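PDB 6ZRY: DMATS type aromatic prenyltransferase from Micromonospora olivasterospora, which probably transfers a dimethylallyl group to the indole ring of tryptophan, as a 6-dimethylallyl tryptophan synthase of the ABBA-barrel fold. Local coordinates for residues 224-234 with 269-277. Residues are numbered along the deposited sequence; the frame is centred on the assembly and turned at random.
Sequences VTRAASVVDGV and DRPVGYSIY
Helix 224-228 and strand 273-277 touch while running nearly antiparallel, their axes 164° apart and 10.2 Å distant at closest, and a single backbone hydrogen bond, from Asp232 N to Pro271 O (3.2 Å), ties the turns after the helix to the loop before the strand. The Tyr274 ring, with CG anti to the backbone N (chi1 179°), reaches under the helix, where Ala228 CB sits over one face in a CH-pi contact, 3.6 Å from the centroid. Its OH meets a water in the ring plane at 2.5 Å, and that water donates to Val224 O. Cutting Tyr274 back to an alanine is likely to open a gap beneath Ala228 and leave this water without its phenolic partner. Val231 wedges between Pro271 and Tyr274: CG2 packs on CB of each, while CG1 lies 3.4 Å from Pro271 O. Farther out, Val230 O rests against the aliphatic part of Arg270, 3.3 Å from CD; at the helix, Val224 CG1 meets Ile276 CD1. The contact thus joins an outer helix to the ABBA barrel: strand 273-278 pairs with strands 258-265 and 327-333, Tyr262 meets Tyr274 edge-to-face, and Ile239 of helix 236-247 packs against both Ala228 and Tyr274.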
loop_
_atom_site.group_PDB
_atom_site.type_symbol
_atom_site.label_atom_id
_atom_site.label_comp_id
_atom_site.label_asym_id
_atom_site.label_seq_id
_atom_site.Cartn_x
_atom_site.Cartn_y
_atom_site.Cartn_z
ATOM N N VAL A 224 -14.200 13.326 1.399
ATOM C CA VAL A 224 -12.998 12.615 1.842
ATOM C C VAL A 224 -12.282 13.446 2.926
ATOM O O VAL A 224 -11.776 12.854 3.884
ATOM C CB VAL A 224 -12.092 12.287 0.646
ATOM C CG1 VAL A 224 -10.790 11.691 1.084
ATOM C CG2 VAL A 224 -12.802 11.372 -0.337
ATOM N N THR A 225 -12.225 14.761 2.795
ATOM C CA THR A 225 -11.571 15.638 3.820
ATOM C C THR A 225 -12.457 15.723 5.053
ATOM O O THR A 225 -11.916 15.920 6.126
ATOM C CB THR A 225 -11.183 17.013 3.261
ATOM O OG1 THR A 225 -12.299 17.648 2.649
ATOM C CG2 THR A 225 -10.049 16.903 2.266
ATOM N N ARG A 226 -13.767 15.582 4.916
ATOM C CA ARG A 226 -14.662 15.526 6.112
ATOM C C ARG A 226 -14.354 14.222 6.887
ATOM O O ARG A 226 -14.240 14.277 8.113
ATOM C CB ARG A 226 -16.141 15.611 5.726
ATOM C CG ARG A 226 -17.073 15.460 6.920
ATOM C CD ARG A 226 -16.766 16.320 8.135
ATOM N NE ARG A 226 -17.675 15.959 9.199
ATOM C CZ ARG A 226 -17.565 14.882 9.946
ATOM N NH1 ARG A 226 -16.521 14.073 9.800
ATOM N NH2 ARG A 226 -18.507 14.591 10.843
ATOM N N ALA A 227 -14.164 13.114 6.193
ATOM C CA ALA A 227 -13.736 11.847 6.824
ATOM C C ALA A 227 -12.382 12.079 7.505
ATOM O O ALA A 227 -12.223 11.733 8.685
ATOM C CB ALA A 227 -13.700 10.748 5.818
ATOM N N ALA A 228 -11.461 12.762 6.840
ATOM C CA ALA A 228 -10.106 12.974 7.394
ATOM C C ALA A 228 -10.154 13.835 8.659
ATOM O O ALA A 228 -9.263 13.697 9.504
ATOM C CB ALA A 228 -9.207 13.580 6.353
ATOM N N SER A 229 -11.141 14.720 8.781
ATOM C CA SER A 229 -11.195 15.738 9.852
ATOM C C SER A 229 -11.396 15.104 11.234
ATOM O O SER A 229 -11.223 15.847 12.211
ATOM C CB SER A 229 -12.221 16.812 9.559
ATOM O OG SER A 229 -13.517 16.280 9.518
ATOM N N VAL A 230 -11.707 13.799 11.354
ATOM C CA VAL A 230 -11.734 13.123 12.698
ATOM C C VAL A 230 -10.306 12.969 13.231
ATOM O O VAL A 230 -10.159 12.745 14.446
ATOM C CB VAL A 230 -12.474 11.762 12.741
ATOM C CG1 VAL A 230 -13.933 11.896 12.322
ATOM C CG2 VAL A 230 -11.771 10.674 11.939
ATOM N N VAL A 231 -9.288 13.065 12.378
ATOM C CA VAL A 231 -7.877 12.906 12.806
ATOM C C VAL A 231 -7.372 14.196 13.438
ATOM O O VAL A 231 -7.500 15.292 12.804
ATOM C CB VAL A 231 -6.985 12.492 11.634
ATOM C CG1 VAL A 231 -5.539 12.261 12.074
ATOM C CG2 VAL A 231 -7.566 11.269 10.904
ATOM N N ASP A 232 -6.691 14.034 14.572
ATOM C CA ASP A 232 -5.915 15.066 15.290
ATOM C C ASP A 232 -5.018 15.836 14.345
ATOM O O ASP A 232 -4.130 15.213 13.741
ATOM C CB ASP A 232 -4.988 14.443 16.330
ATOM C CG ASP A 232 -5.638 14.237 17.667
ATOM O OD1 ASP A 232 -6.880 14.287 17.731
ATOM O OD2 ASP A 232 -4.892 14.041 18.639
ATOM N N GLY A 233 -5.237 17.141 14.264
ATOM C CA GLY A 233 -4.280 18.102 13.718
ATOM C C GLY A 233 -4.163 18.049 12.207
ATOM O O GLY A 233 -3.261 18.721 11.696
ATOM N N VAL A 234 -5.047 17.349 11.487
ATOM C CA VAL A 234 -5.018 17.403 9.996
ATOM C C VAL A 234 -5.596 18.729 9.511
ATOM O O VAL A 234 -6.610 19.231 10.079
ATOM C CB VAL A 234 -5.712 16.228 9.294
ATOM C CG1 VAL A 234 -5.104 14.910 9.703
ATOM C CG2 VAL A 234 -7.212 16.251 9.486
ATOM N N ASP A 269 -8.543 8.658 21.493
ATOM C CA ASP A 269 -9.945 8.470 21.033
ATOM C C ASP A 269 -10.130 9.069 19.639
ATOM O O ASP A 269 -11.234 8.971 19.110
ATOM C CB ASP A 269 -10.947 8.976 22.069
ATOM C CG ASP A 269 -11.114 10.493 22.138
ATOM O OD1 ASP A 269 -10.293 11.207 21.493
ATOM O OD2 ASP A 269 -12.116 10.959 22.848
ATOM N N ARG A 270 -9.081 9.650 19.054
ATOM C CA ARG A 270 -9.093 10.099 17.628
ATOM C C ARG A 270 -7.877 9.463 16.945
ATOM O O ARG A 270 -6.846 9.248 17.584
ATOM C CB ARG A 270 -9.085 11.640 17.502
ATOM C CG ARG A 270 -10.297 12.368 18.121
ATOM C CD ARG A 270 -11.607 12.209 17.331
ATOM N NE ARG A 270 -12.743 12.898 17.977
ATOM C CZ ARG A 270 -13.513 12.376 18.960
ATOM N NH1 ARG A 270 -13.294 11.158 19.409
ATOM N NH2 ARG A 270 -14.508 13.094 19.490
ATOM N N PRO A 271 -7.958 9.103 15.644
ATOM C CA PRO A 271 -6.766 8.667 14.912
ATOM C C PRO A 271 -5.691 9.741 15.055
ATOM O O PRO A 271 -6.064 10.903 15.113
ATOM C CB PRO A 271 -7.224 8.526 13.457
ATOM C CG PRO A 271 -8.756 8.363 13.551
ATOM C CD PRO A 271 -9.165 9.111 14.804
ATOM N N VAL A 272 -4.410 9.333 15.096
ATOM C CA VAL A 272 -3.234 10.226 15.345
ATOM C C VAL A 272 -2.429 10.431 14.061
ATOM O O VAL A 272 -1.399 11.127 14.113
ATOM C CB VAL A 272 -2.353 9.672 16.465
ATOM C CG1 VAL A 272 -3.117 9.639 17.786
ATOM C CG2 VAL A 272 -1.783 8.296 16.132
ATOM N N GLY A 273 -2.820 9.785 12.981
ATOM C CA GLY A 273 -2.140 9.890 11.688
ATOM C C GLY A 273 -3.141 9.671 10.617
ATOM O O GLY A 273 -4.102 8.882 10.872
ATOM N N TYR A 274 -2.974 10.368 9.506
ATOM C CA TYR A 274 -3.835 10.273 8.318
ATOM C C TYR A 274 -2.956 10.301 7.078
ATOM O O TYR A 274 -2.052 11.136 7.031
ATOM C CB TYR A 274 -4.820 11.431 8.259
ATOM C CG TYR A 274 -5.690 11.384 7.044
ATOM C CD1 TYR A 274 -6.760 10.523 6.974
ATOM C CD2 TYR A 274 -5.426 12.198 5.945
ATOM C CE1 TYR A 274 -7.554 10.450 5.850
ATOM C CE2 TYR A 274 -6.225 12.154 4.820
ATOM C CZ TYR A 274 -7.277 11.273 4.769
ATOM O OH TYR A 274 -8.065 11.212 3.667
ATOM N N SER A 275 -3.249 9.461 6.097
ATOM C CA SER A 275 -2.698 9.571 4.723
ATOM C C SER A 275 -3.832 9.569 3.720
ATOM O O SER A 275 -4.794 8.863 3.934
ATOM C CB SER A 275 -1.726 8.486 4.410
ATOM O OG SER A 275 -0.620 8.575 5.281
ATOM N N ILE A 276 -3.693 10.358 2.680
ATOM C CA ILE A 276 -4.563 10.372 1.484
ATOM C C ILE A 276 -3.744 9.782 0.330
ATOM O O ILE A 276 -2.550 10.156 0.178
ATOM C CB ILE A 276 -5.107 11.795 1.199
ATOM C CG1 ILE A 276 -6.004 11.838 -0.036
ATOM C CG2 ILE A 276 -4.010 12.844 1.087
ATOM C CD1 ILE A 276 -7.293 11.119 0.102
ATOM N N TYR A 277 -4.335 8.862 -0.405
ATOM C CA TYR A 277 -3.705 8.152 -1.531
ATOM C C TYR A 277 -4.487 8.476 -2.774
ATOM O O TYR A 277 -5.647 8.086 -2.897
ATOM C CB TYR A 277 -3.639 6.638 -1.291
ATOM C CG TYR A 277 -3.042 6.226 0.029
ATOM C CD1 TYR A 277 -3.795 6.301 1.194
ATOM C CD2 TYR A 277 -1.756 5.740 0.130
ATOM C CE1 TYR A 277 -3.268 5.964 2.421
ATOM C CE2 TYR A 277 -1.214 5.366 1.347
ATOM C CZ TYR A 277 -1.976 5.478 2.500
ATOM O OH TYR A 277 -1.473 5.114 3.721
HETATM O O HOH W 1 -10.256 10.074 4.129
#